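Local coordinates for protein peptidase S15/CocE/NonD (Thaumarchaeota archaeon SCGC AB-539-E09, PDB 4PF1) that is an alpha/beta-hydrolase-fold serine aminopeptidase of the S15/CocE family that probably removes residues from the amino-terminal end of peptides, at residues 153-158 / 175-180; 179-184 / 285-290; 318-323 / 370-375. All coordinates share one frame; numbering follows the deposited sequence.

The contacts take three of the four neighbouring pairs among strands 154-160, 178-184, 287-292, 319-324 and 375-379 of one alpha/beta-hydrolase sheet; the pair 287-292/319-324 lies between contacts 2 and 3. Contacts 1 and 2 share K179 and A180 and have centres about 10 Å apart; V182 N lies 2.9 Å from A157 O, a probable hydrogen bond. Contacts 2 and 3, also about 10 Å apart between centres, meet where M287 N lies 2.7 Å from L318 O. Contacts 1 and 3 do not touch, their nearest atoms being about 7 Å apart. S161, H328 and D295 have the geometry of a Ser-His-Asp triad, probably the active site; F184 of contact 2 lies near it without touching.

Contact 1 of 3, residues 153-158 / 175-180; sequences GRVAAI and HPALKA
V155 and L178 pair in parallel across the two strands of a beta-alpha-beta unit, strand 154-160, helix 162-169 and strand 178-184, in the central sheet of the alpha/beta-hydrolase fold. The axes of the short segments 154-158 and 178-180 lie 55° apart. Backbone bonds do the joining. V155 gives its N-H to A177 O (2.8 Å), and its own O takes K179 N at 2.8 Å. Further on, A157 N reaches A180 O at a longer 3.2 Å. CA-H...O contacts from L178 to V155 O and from A156 to A180 O fill in between.

Apolar contacts are few. L178 has CG anti to the backbone N (chi1 -176°), and its CD1 comes beside A157 N, 4.1 Å from A157 CB. V155 CG2 lies 4.5 Å from A177 CB, a methyl that also touches the carbonyl oxygen G153 O, while helix 133-147 packs on V155 and A177.

Among the charged residues, the aliphatic parts of R154 and K179 cross at about a right angle, R154 CB being 3.8 Å from K179 CG. Their like charges part: R154 makes a salt bridge with D366, and the K179 chain, bent at chi2 (-61°), folds back over the turn 175-178. That turn is further held by A177 N donating to H175 ND1, close to the ring plane, and K179 NZ closes it on P176 O at 3.0 Å.

Contact 2 of 3, residues 179-184 / 285-290; sequences KAVVPF and VPMLIV
V181 and V182 of strand 178-184 lie against M287 and L288 of strand 287-292, adjacent parallel strands of the alpha/beta-hydrolase sheet; the axes of the short segments 179-184 and 287-290 are 8° apart. Three backbone bonds hold them: V181 N to P286 O (2.9 Å), L288 N to V181 O (3.0 Å) and V290 N to P183 O (3.1 Å).

Packing is close on both faces of this buried middle. On one, V181 CG2, which lies between the backbone N and the carbonyl carbon because CG1 is anti to the carbonyl carbon (chi1 -74° to CG1), meets M287 CG at 3.7 Å, and P183 CD comes up to the same methylene; L309 of helix 301-309 lies beyond M287. On the other, V182 and L288 run side by side, and V182 CG1 also touches V290 CG2 at 3.7 Å.

The loose part is the partly exposed K179 side chain, which points away from segment 285-290 and makes no contact with it. The K179 backbone is tight by contrast, K179 O lying 3.1 Å from P286 CD.

At the far end F351 of helix 347-365 packs on both F184 and V290. V290 CG2 stands over one ring face of F184, 4.2 Å from its centroid and 19° off the normal, while V290 CB lies 3.6 Å from F184 CD2.

Contact 3 of 3, residues 318-323 / 370-375; sequences LVHFVL and LDIPRV
I372 meets the imidazole of H320 where the chain runs on from helix 347-365 to strand 375-379, the next parallel strand beyond 319-324 in the alpha/beta-hydrolase sheet. I372 and H320 cross at about a right angle; I372 CG2, anti to the backbone N with CG1 at chi1 -57°, reaches H320 ND1 at 3.7 Å, and V355 and F359 of the helix pack on the same isoleucine.

P373 contributes its carbonyl. H320 ND1 donates to P373 O at 3.2 Å, nearly straight (170° at the hydrogen); the oxygen lies in the ring plane, whereas the donor stands well above the plane of the carbonyl. A water also donates to P373 O at 2.6 Å and to F321 O at 3.2 Å.

R374 brings in the strand pairing, its O accepting F321 N at 2.9 Å. Its side chain points away at CB, but the chain, bent at chi2 and chi3, brings CD near V319 O and touches Y306.

V375 completes a parallel bridge with F321: V375 CA approaches F321 O at 3.2 Å, and V375 CG1 lies 4.2 Å from F321 CD2, with Y306 against both side chains.

Donation from ND1 implies that this nitrogen carries a proton, and together with the water it gives P373 O two donors, tying the loop to the strand just before regular pairing begins.

Contact 1 of 3, residues 153-158 / 175-180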
ATOM      1  N   GLY A 153      31.413  29.831  22.786  1.00 19.79           N
ATOM      2  CA  GLY A 153      30.707  30.745  23.676  1.00 19.49           C
ATOM      3  C   GLY A 153      29.495  31.414  23.054  1.00 22.36           C
ATOM      4  O   GLY A 153      28.950  32.356  23.634  1.00 21.92           O
ATOM      5  N   ARG A 154      29.067  30.941  21.865  1.00 18.26           N
ATOM      6  CA  ARG A 154      27.910  31.489  21.145  1.00 17.84           C
ATOM      7  C   ARG A 154      26.772  30.465  21.119  1.00 21.14           C
ATOM      8  O   ARG A 154      27.022  29.274  20.921  1.00 19.77           O
ATOM      9  CB  ARG A 154      28.297  31.916  19.721  1.00 16.69           C
ATOM     10  CG  ARG A 154      29.366  33.004  19.674  1.00 22.00           C
ATOM     11  CD  ARG A 154      29.525  33.535  18.270  1.00 27.89           C
ATOM     12  NE  ARG A 154      30.697  34.396  18.137  1.00 34.87           N
ATOM     13  CZ  ARG A 154      31.044  35.010  17.011  1.00 47.50           C
ATOM     14  NH1 ARG A 154      30.307  34.870  15.916  1.00 32.94           N
ATOM     15  NH2 ARG A 154      32.129  35.771  16.972  1.00 35.78           N
ATOM     16  N   VAL A 155      25.530  30.923  21.369  1.00 18.20           N
ATOM     17  CA  VAL A 155      24.354  30.049  21.457  1.00 17.54           C
ATOM     18  C   VAL A 155      23.216  30.574  20.570  1.00 21.36           C
ATOM     19  O   VAL A 155      23.031  31.786  20.442  1.00 21.07           O
ATOM     20  CB  VAL A 155      23.878  29.899  22.946  1.00 21.82           C
ATOM     21  CG1 VAL A 155      22.619  29.032  23.057  1.00 21.09           C
ATOM     22  CG2 VAL A 155      24.986  29.343  23.837  1.00 21.91           C
ATOM     23  N   ALA A 156      22.447  29.646  19.977  1.00 16.99           N
ATOM     24  CA  ALA A 156      21.234  29.942  19.225  1.00 16.21           C
ATOM     25  C   ALA A 156      20.113  29.050  19.725  1.00 18.94           C
ATOM     26  O   ALA A 156      20.368  27.908  20.104  1.00 17.87           O
ATOM     27  CB  ALA A 156      21.456  29.728  17.740  1.00 16.87           C
ATOM     28  N   ALA A 157      18.884  29.576  19.770  1.00 15.30           N
ATOM     29  CA  ALA A 157      17.730  28.802  20.210  1.00 14.83           C
ATOM     30  C   ALA A 157      16.795  28.536  19.039  1.00 18.77           C
ATOM     31  O   ALA A 157      16.436  29.466  18.314  1.00 18.59           O
ATOM     32  CB  ALA A 157      16.994  29.531  21.325  1.00 15.93           C
ATOM     33  N   ILE A 158      16.464  27.255  18.801  1.00 14.64           N
ATOM     34  CA  ILE A 158      15.569  26.850  17.714  1.00 14.19           C
ATOM     35  C   ILE A 158      14.525  25.859  18.258  1.00 17.77           C
ATOM     36  O   ILE A 158      14.742  25.246  19.311  1.00 17.61           O
ATOM     37  CB  ILE A 158      16.343  26.279  16.471  1.00 17.12           C
ATOM     38  CG1 ILE A 158      16.783  24.805  16.674  1.00 17.07           C
ATOM     39  CG2 ILE A 158      17.524  27.187  16.057  1.00 18.23           C
ATOM     40  CD1 ILE A 158      17.256  24.075  15.386  1.00 20.94           C
ATOM     41  N   HIS A 175      20.584  36.488  27.377  1.00 20.50           N
ATOM     42  CA  HIS A 175      21.961  36.269  27.782  1.00 20.79           C
ATOM     43  C   HIS A 175      22.862  36.774  26.654  1.00 24.52           C
ATOM     44  O   HIS A 175      22.544  36.532  25.485  1.00 22.94           O
ATOM     45  CB  HIS A 175      22.206  34.774  28.068  1.00 21.18           C
ATOM     46  CG  HIS A 175      23.521  34.496  28.728  1.00 24.84           C
ATOM     47  ND1 HIS A 175      24.702  34.512  28.012  1.00 26.49           N
ATOM     48  CD2 HIS A 175      23.797  34.216  30.021  1.00 26.96           C
ATOM     49  CE1 HIS A 175      25.655  34.243  28.886  1.00 26.34           C
ATOM     50  NE2 HIS A 175      25.160  34.062  30.110  1.00 27.00           N
ATOM     51  N   PRO A 176      23.970  37.500  26.966  1.00 22.11           N
ATOM     52  CA  PRO A 176      24.834  38.033  25.889  1.00 21.89           C
ATOM     53  C   PRO A 176      25.375  36.977  24.913  1.00 24.09           C
ATOM     54  O   PRO A 176      25.745  37.332  23.793  1.00 23.37           O
ATOM     55  CB  PRO A 176      25.982  38.707  26.655  1.00 24.45           C
ATOM     56  CG  PRO A 176      25.904  38.168  28.045  1.00 29.05           C
ATOM     57  CD  PRO A 176      24.461  37.910  28.294  1.00 24.28           C
ATOM     58  N   ALA A 177      25.400  35.685  25.321  1.00 19.82           N
ATOM     59  CA  ALA A 177      25.875  34.592  24.467  1.00 19.47           C
ATOM     60  C   ALA A 177      24.830  34.180  23.401  1.00 22.51           C
ATOM     61  O   ALA A 177      25.199  33.542  22.416  1.00 22.14           O
ATOM     62  CB  ALA A 177      26.262  33.392  25.314  1.00 20.19           C
ATOM     63  N   LEU A 178      23.533  34.543  23.593  1.00 18.74           N
ATOM     64  CA  LEU A 178      22.483  34.241  22.609  1.00 17.41           C
ATOM     65  C   LEU A 178      22.652  35.169  21.397  1.00 20.54           C
ATOM     66  O   LEU A 178      22.534  36.395  21.530  1.00 20.48           O
ATOM     67  CB  LEU A 178      21.070  34.355  23.218  1.00 17.09           C
ATOM     68  CG  LEU A 178      19.912  33.970  22.276  1.00 20.46           C
ATOM     69  CD1 LEU A 178      19.780  32.456  22.146  1.00 19.39           C
ATOM     70  CD2 LEU A 178      18.612  34.575  22.742  1.00 23.32           C
ATOM     71  N   LYS A 179      22.963  34.577  20.224  1.00 15.97           N
ATOM     72  CA  LYS A 179      23.288  35.316  19.005  1.00 15.59           C
ATOM     73  C   LYS A 179      22.178  35.309  17.951  1.00 20.12           C
ATOM     74  O   LYS A 179      22.196  36.172  17.077  1.00 19.64           O
ATOM     75  CB  LYS A 179      24.596  34.778  18.381  1.00 17.65           C
ATOM     76  CG  LYS A 179      25.815  34.797  19.324  1.00 23.71           C
ATOM     77  CD  LYS A 179      26.200  36.216  19.798  1.00 27.96           C
ATOM     78  CE  LYS A 179      27.222  36.177  20.910  1.00 32.78           C
ATOM     79  NZ  LYS A 179      27.532  37.534  21.428  1.00 38.24           N
ATOM     80  N   ALA A 180      21.243  34.331  17.998  1.00 17.05           N
ATOM     81  CA  ALA A 180      20.140  34.220  17.025  1.00 16.72           C
ATOM     82  C   ALA A 180      19.054  33.262  17.506  1.00 20.07           C
ATOM     83  O   ALA A 180      19.324  32.403  18.343  1.00 19.77           O
ATOM     84  CB  ALA A 180      20.675  33.746  15.674  1.00 17.35           C
TER

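Contact 2 of 3, residues 179-184 / 285-290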
ATOM      1  N   LYS A 179      22.963  34.577  20.224  1.00 15.97           N
ATOM      2  CA  LYS A 179      23.288  35.316  19.005  1.00 15.59           C
ATOM      3  C   LYS A 179      22.178  35.309  17.951  1.00 20.12           C
ATOM      4  O   LYS A 179      22.196  36.172  17.077  1.00 19.64           O
ATOM      5  CB  LYS A 179      24.596  34.778  18.381  1.00 17.65           C
ATOM      6  CG  LYS A 179      25.815  34.797  19.324  1.00 23.71           C
ATOM      7  CD  LYS A 179      26.200  36.216  19.798  1.00 27.96           C
ATOM      8  CE  LYS A 179      27.222  36.177  20.910  1.00 32.78           C
ATOM      9  NZ  LYS A 179      27.532  37.534  21.428  1.00 38.24           N
ATOM     10  N   ALA A 180      21.243  34.331  17.998  1.00 17.05           N
ATOM     11  CA  ALA A 180      20.140  34.220  17.025  1.00 16.72           C
ATOM     12  C   ALA A 180      19.054  33.262  17.506  1.00 20.07           C
ATOM     13  O   ALA A 180      19.324  32.403  18.343  1.00 19.77           O
ATOM     14  CB  ALA A 180      20.675  33.746  15.674  1.00 17.35           C
ATOM     15  N   VAL A 181      17.830  33.389  16.951  1.00 16.62           N
ATOM     16  CA  VAL A 181      16.708  32.489  17.258  1.00 15.99           C
ATOM     17  C   VAL A 181      15.968  32.089  15.967  1.00 19.62           C
ATOM     18  O   VAL A 181      15.847  32.898  15.043  1.00 19.48           O
ATOM     19  CB  VAL A 181      15.708  33.042  18.320  1.00 19.74           C
ATOM     20  CG1 VAL A 181      16.295  32.992  19.729  1.00 19.64           C
ATOM     21  CG2 VAL A 181      15.223  34.444  17.969  1.00 19.90           C
ATOM     22  N   VAL A 182      15.480  30.834  15.911  1.00 15.52           N
ATOM     23  CA  VAL A 182      14.699  30.328  14.781  1.00 14.86           C
ATOM     24  C   VAL A 182      13.386  29.696  15.331  1.00 18.38           C
ATOM     25  O   VAL A 182      13.298  28.469  15.478  1.00 18.09           O
ATOM     26  CB  VAL A 182      15.492  29.349  13.855  1.00 18.51           C
ATOM     27  CG1 VAL A 182      14.666  28.963  12.629  1.00 18.05           C
ATOM     28  CG2 VAL A 182      16.831  29.944  13.423  1.00 18.73           C
ATOM     29  N   PRO A 183      12.361  30.518  15.670  1.00 14.28           N
ATOM     30  CA  PRO A 183      11.110  29.931  16.172  1.00 13.37           C
ATOM     31  C   PRO A 183      10.213  29.408  15.032  1.00 15.55           C
ATOM     32  O   PRO A 183       9.804  30.173  14.153  1.00 14.84           O
ATOM     33  CB  PRO A 183      10.462  31.084  16.946  1.00 15.31           C
ATOM     34  CG  PRO A 183      11.016  32.329  16.333  1.00 20.09           C
ATOM     35  CD  PRO A 183      12.281  31.993  15.592  1.00 15.91           C
ATOM     36  N   PHE A 184       9.954  28.087  15.027  1.00 11.48           N
ATOM     37  CA  PHE A 184       9.074  27.426  14.054  1.00 11.09           C
ATOM     38  C   PHE A 184       7.672  27.308  14.613  1.00 16.28           C
ATOM     39  O   PHE A 184       7.516  27.013  15.799  1.00 16.08           O
ATOM     40  CB  PHE A 184       9.578  26.008  13.716  1.00 12.62           C
ATOM     41  CG  PHE A 184      10.867  25.865  12.946  1.00 14.07           C
ATOM     42  CD1 PHE A 184      12.090  25.839  13.608  1.00 17.00           C
ATOM     43  CD2 PHE A 184      10.852  25.593  11.584  1.00 16.22           C
ATOM     44  CE1 PHE A 184      13.281  25.622  12.908  1.00 17.94           C
ATOM     45  CE2 PHE A 184      12.044  25.388  10.880  1.00 18.93           C
ATOM     46  CZ  PHE A 184      13.249  25.399  11.548  1.00 17.03           C
ATOM     47  N   VAL A 285      17.742  40.438  19.438  1.00 27.27           N
ATOM     48  CA  VAL A 285      18.196  39.139  18.935  1.00 25.82           C
ATOM     49  C   VAL A 285      17.691  38.905  17.492  1.00 27.16           C
ATOM     50  O   VAL A 285      16.484  39.014  17.249  1.00 26.69           O
ATOM     51  CB  VAL A 285      17.746  37.987  19.888  1.00 29.42           C
ATOM     52  CG1 VAL A 285      18.295  36.635  19.434  1.00 28.59           C
ATOM     53  CG2 VAL A 285      18.153  38.275  21.334  1.00 29.77           C
ATOM     54  N   PRO A 286      18.592  38.544  16.535  1.00 21.68           N
ATOM     55  CA  PRO A 286      18.130  38.230  15.167  1.00 21.11           C
ATOM     56  C   PRO A 286      17.148  37.058  15.175  1.00 23.62           C
ATOM     57  O   PRO A 286      17.383  36.056  15.855  1.00 21.77           O
ATOM     58  CB  PRO A 286      19.425  37.880  14.422  1.00 23.00           C
ATOM     59  CG  PRO A 286      20.518  38.468  15.247  1.00 27.81           C
ATOM     60  CD  PRO A 286      20.051  38.377  16.656  1.00 23.32           C
ATOM     61  N   MET A 287      16.024  37.217  14.468  1.00 20.91           N
ATOM     62  CA  MET A 287      14.937  36.247  14.457  1.00 20.57           C
ATOM     63  C   MET A 287      14.591  35.792  13.049  1.00 22.76           C
ATOM     64  O   MET A 287      14.411  36.617  12.149  1.00 22.82           O
ATOM     65  CB  MET A 287      13.695  36.873  15.117  1.00 23.48           C
ATOM     66  CG  MET A 287      12.716  35.868  15.685  1.00 27.46           C
ATOM     67  SD  MET A 287      11.291  36.665  16.483  1.00 32.78           S
ATOM     68  CE  MET A 287      12.115  37.603  17.789  1.00 30.14           C
ATOM     69  N   LEU A 288      14.454  34.476  12.878  1.00 17.39           N
ATOM     70  CA  LEU A 288      14.020  33.858  11.634  1.00 16.46           C
ATOM     71  C   LEU A 288      12.692  33.141  11.912  1.00 19.33           C
ATOM     72  O   LEU A 288      12.683  31.993  12.366  1.00 18.28           O
ATOM     73  CB  LEU A 288      15.107  32.898  11.090  1.00 16.32           C
ATOM     74  CG  LEU A 288      14.855  32.237   9.715  1.00 20.31           C
ATOM     75  CD1 LEU A 288      14.806  33.272   8.591  1.00 20.30           C
ATOM     76  CD2 LEU A 288      15.929  31.208   9.407  1.00 21.35           C
ATOM     77  N   ILE A 289      11.572  33.860  11.725  1.00 15.65           N
ATOM     78  CA  ILE A 289      10.235  33.322  11.987  1.00 15.11           C
ATOM     79  C   ILE A 289       9.834  32.394  10.841  1.00 18.19           C
ATOM     80  O   ILE A 289       9.785  32.819   9.687  1.00 17.50           O
ATOM     81  CB  ILE A 289       9.182  34.444  12.229  1.00 18.32           C
ATOM     82  CG1 ILE A 289       9.708  35.507  13.230  1.00 18.96           C
ATOM     83  CG2 ILE A 289       7.851  33.838  12.702  1.00 18.25           C
ATOM     84  CD1 ILE A 289       8.989  36.857  13.174  1.00 26.10           C
ATOM     85  N   VAL A 290       9.575  31.122  11.166  1.00 14.78           N
ATOM     86  CA  VAL A 290       9.233  30.099  10.180  1.00 14.08           C
ATOM     87  C   VAL A 290       7.796  29.631  10.388  1.00 17.72           C
ATOM     88  O   VAL A 290       7.487  28.974  11.388  1.00 17.79           O
ATOM     89  CB  VAL A 290      10.229  28.907  10.215  1.00 17.73           C
ATOM     90  CG1 VAL A 290      10.129  28.073   8.946  1.00 17.33           C
ATOM     91  CG2 VAL A 290      11.663  29.381  10.435  1.00 17.59           C
TER

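Contact 3 of 3, residues 318-323 / 370-375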
ATOM      1  N   LEU A 318      17.091  42.546  11.841  1.00 28.65           N
ATOM      2  CA  LEU A 318      16.959  41.413  12.759  1.00 27.48           C
ATOM      3  C   LEU A 318      15.816  40.439  12.419  1.00 30.37           C
ATOM      4  O   LEU A 318      15.969  39.241  12.659  1.00 30.11           O
ATOM      5  CB  LEU A 318      16.772  41.925  14.205  1.00 27.51           C
ATOM      6  CG  LEU A 318      17.875  42.844  14.760  1.00 32.32           C
ATOM      7  CD1 LEU A 318      17.344  43.726  15.868  1.00 32.70           C
ATOM      8  CD2 LEU A 318      19.077  42.043  15.248  1.00 34.24           C
ATOM      9  N   VAL A 319      14.671  40.935  11.914  1.00 25.82           N
ATOM     10  CA  VAL A 319      13.502  40.074  11.680  1.00 24.69           C
ATOM     11  C   VAL A 319      13.379  39.620  10.210  1.00 26.57           C
ATOM     12  O   VAL A 319      13.418  40.437   9.289  1.00 26.16           O
ATOM     13  CB  VAL A 319      12.185  40.742  12.178  1.00 28.90           C
ATOM     14  CG1 VAL A 319      10.988  39.813  12.003  1.00 28.29           C
ATOM     15  CG2 VAL A 319      12.305  41.170  13.634  1.00 28.91           C
ATOM     16  N   HIS A 320      13.198  38.301  10.023  1.00 21.88           N
ATOM     17  CA  HIS A 320      12.955  37.650   8.735  1.00 21.03           C
ATOM     18  C   HIS A 320      11.768  36.703   8.875  1.00 23.19           C
ATOM     19  O   HIS A 320      11.689  35.968   9.859  1.00 22.35           O
ATOM     20  CB  HIS A 320      14.194  36.879   8.255  1.00 21.83           C
ATOM     21  CG  HIS A 320      15.435  37.707   8.169  1.00 26.15           C
ATOM     22  ND1 HIS A 320      15.776  38.375   7.008  1.00 28.51           N
ATOM     23  CD2 HIS A 320      16.385  37.937   9.103  1.00 28.26           C
ATOM     24  CE1 HIS A 320      16.918  38.988   7.271  1.00 28.44           C
ATOM     25  NE2 HIS A 320      17.321  38.757   8.522  1.00 28.70           N
ATOM     26  N   PHE A 321      10.843  36.720   7.903  1.00 19.10           N
ATOM     27  CA  PHE A 321       9.670  35.848   7.925  1.00 17.82           C
ATOM     28  C   PHE A 321       9.696  34.875   6.747  1.00 20.06           C
ATOM     29  O   PHE A 321       9.818  35.293   5.597  1.00 19.59           O
ATOM     30  CB  PHE A 321       8.372  36.680   7.928  1.00 19.55           C
ATOM     31  CG  PHE A 321       7.063  35.920   7.865  1.00 20.79           C
ATOM     32  CD1 PHE A 321       6.838  34.816   8.682  1.00 23.98           C
ATOM     33  CD2 PHE A 321       6.027  36.359   7.049  1.00 23.25           C
ATOM     34  CE1 PHE A 321       5.624  34.126   8.633  1.00 24.70           C
ATOM     35  CE2 PHE A 321       4.809  35.673   7.006  1.00 25.87           C
ATOM     36  CZ  PHE A 321       4.616  34.561   7.797  1.00 23.76           C
ATOM     37  N   VAL A 322       9.604  33.572   7.051  1.00 15.64           N
ATOM     38  CA  VAL A 322       9.578  32.501   6.056  1.00 14.86           C
ATOM     39  C   VAL A 322       8.225  31.796   6.153  1.00 16.90           C
ATOM     40  O   VAL A 322       7.844  31.344   7.232  1.00 15.63           O
ATOM     41  CB  VAL A 322      10.768  31.504   6.203  1.00 18.74           C
ATOM     42  CG1 VAL A 322      10.712  30.417   5.129  1.00 18.44           C
ATOM     43  CG2 VAL A 322      12.109  32.230   6.156  1.00 18.85           C
ATOM     44  N   LEU A 323       7.488  31.742   5.032  1.00 13.23           N
ATOM     45  CA  LEU A 323       6.177  31.103   4.958  1.00 12.78           C
ATOM     46  C   LEU A 323       6.203  30.014   3.879  1.00 16.68           C
ATOM     47  O   LEU A 323       6.191  30.317   2.682  1.00 17.11           O
ATOM     48  CB  LEU A 323       5.092  32.169   4.679  1.00 12.92           C
ATOM     49  CG  LEU A 323       3.613  31.753   4.777  1.00 16.46           C
ATOM     50  CD1 LEU A 323       3.270  31.182   6.158  1.00 15.96           C
ATOM     51  CD2 LEU A 323       2.721  32.929   4.492  1.00 18.01           C
ATOM     52  N   LEU A 370      24.422  35.865   4.315  1.00 28.74           N
ATOM     53  CA  LEU A 370      23.555  35.572   3.179  1.00 28.46           C
ATOM     54  C   LEU A 370      22.458  36.627   3.096  1.00 31.95           C
ATOM     55  O   LEU A 370      21.893  37.009   4.124  1.00 30.85           O
ATOM     56  CB  LEU A 370      22.952  34.154   3.308  1.00 27.92           C
ATOM     57  CG  LEU A 370      21.961  33.710   2.213  1.00 32.23           C
ATOM     58  CD1 LEU A 370      22.672  33.413   0.899  1.00 32.83           C
ATOM     59  CD2 LEU A 370      21.179  32.509   2.656  1.00 33.53           C
ATOM     60  N   ASP A 371      22.168  37.112   1.876  1.00 29.50           N
ATOM     61  CA  ASP A 371      21.129  38.112   1.648  1.00 29.63           C
ATOM     62  C   ASP A 371      19.742  37.452   1.722  1.00 32.46           C
ATOM     63  O   ASP A 371      19.156  37.106   0.692  1.00 32.55           O
ATOM     64  CB  ASP A 371      21.348  38.837   0.297  1.00 32.23           C
ATOM     65  CG  ASP A 371      20.368  39.967  -0.007  1.00 43.81           C
ATOM     66  OD1 ASP A 371      19.887  40.617   0.954  1.00 44.17           O
ATOM     67  OD2 ASP A 371      20.118  40.229  -1.204  1.00 50.79           O
ATOM     68  N   ILE A 372      19.249  37.235   2.960  1.00 27.34           N
ATOM     69  CA  ILE A 372      17.929  36.660   3.218  1.00 25.55           C
ATOM     70  C   ILE A 372      16.905  37.785   3.073  1.00 27.85           C
ATOM     71  O   ILE A 372      17.108  38.859   3.649  1.00 27.50           O
ATOM     72  CB  ILE A 372      17.858  35.969   4.626  1.00 28.31           C
ATOM     73  CG1 ILE A 372      18.942  34.874   4.777  1.00 28.58           C
ATOM     74  CG2 ILE A 372      16.449  35.396   4.913  1.00 28.36           C
ATOM     75  CD1 ILE A 372      19.322  34.557   6.220  1.00 33.63           C
ATOM     76  N   PRO A 373      15.815  37.596   2.290  1.00 23.16           N
ATOM     77  CA  PRO A 373      14.831  38.680   2.153  1.00 22.87           C
ATOM     78  C   PRO A 373      14.038  38.906   3.442  1.00 25.97           C
ATOM     79  O   PRO A 373      14.089  38.077   4.361  1.00 25.56           O
ATOM     80  CB  PRO A 373      13.922  38.183   1.025  1.00 24.45           C
ATOM     81  CG  PRO A 373      13.994  36.699   1.113  1.00 28.42           C
ATOM     82  CD  PRO A 373      15.415  36.399   1.518  1.00 24.21           C
ATOM     83  N   ARG A 374      13.308  40.031   3.510  1.00 21.90           N
ATOM     84  CA  ARG A 374      12.432  40.348   4.636  1.00 21.34           C
ATOM     85  C   ARG A 374      11.382  39.247   4.766  1.00 23.27           C
ATOM     86  O   ARG A 374      11.135  38.752   5.866  1.00 22.70           O
ATOM     87  CB  ARG A 374      11.762  41.719   4.412  1.00 22.84           C
ATOM     88  CG  ARG A 374      11.013  42.273   5.628  1.00 32.54           C
ATOM     89  CD  ARG A 374      11.876  43.163   6.518  1.00 43.16           C
ATOM     90  NE  ARG A 374      12.707  44.104   5.759  1.00 50.99           N
ATOM     91  CZ  ARG A 374      12.309  45.308   5.359  1.00 62.07           C
ATOM     92  NH1 ARG A 374      13.132  46.093   4.676  1.00 45.17           N
ATOM     93  NH2 ARG A 374      11.080  45.735   5.631  1.00 49.18           N
ATOM     94  N   VAL A 375      10.800  38.838   3.619  1.00 18.35           N
ATOM     95  CA  VAL A 375       9.789  37.789   3.548  1.00 16.93           C
ATOM     96  C   VAL A 375      10.171  36.779   2.450  1.00 19.46           C
ATOM     97  O   VAL A 375      10.467  37.162   1.315  1.00 19.04           O
ATOM     98  CB  VAL A 375       8.353  38.367   3.342  1.00 20.69           C
ATOM     99  CG1 VAL A 375       7.330  37.256   3.107  1.00 19.98           C
ATOM    100  CG2 VAL A 375       7.933  39.232   4.529  1.00 20.80           C
TER
HETATM  101  O   HOH W   1      12.898  35.824   5.014  1.00 22.58           O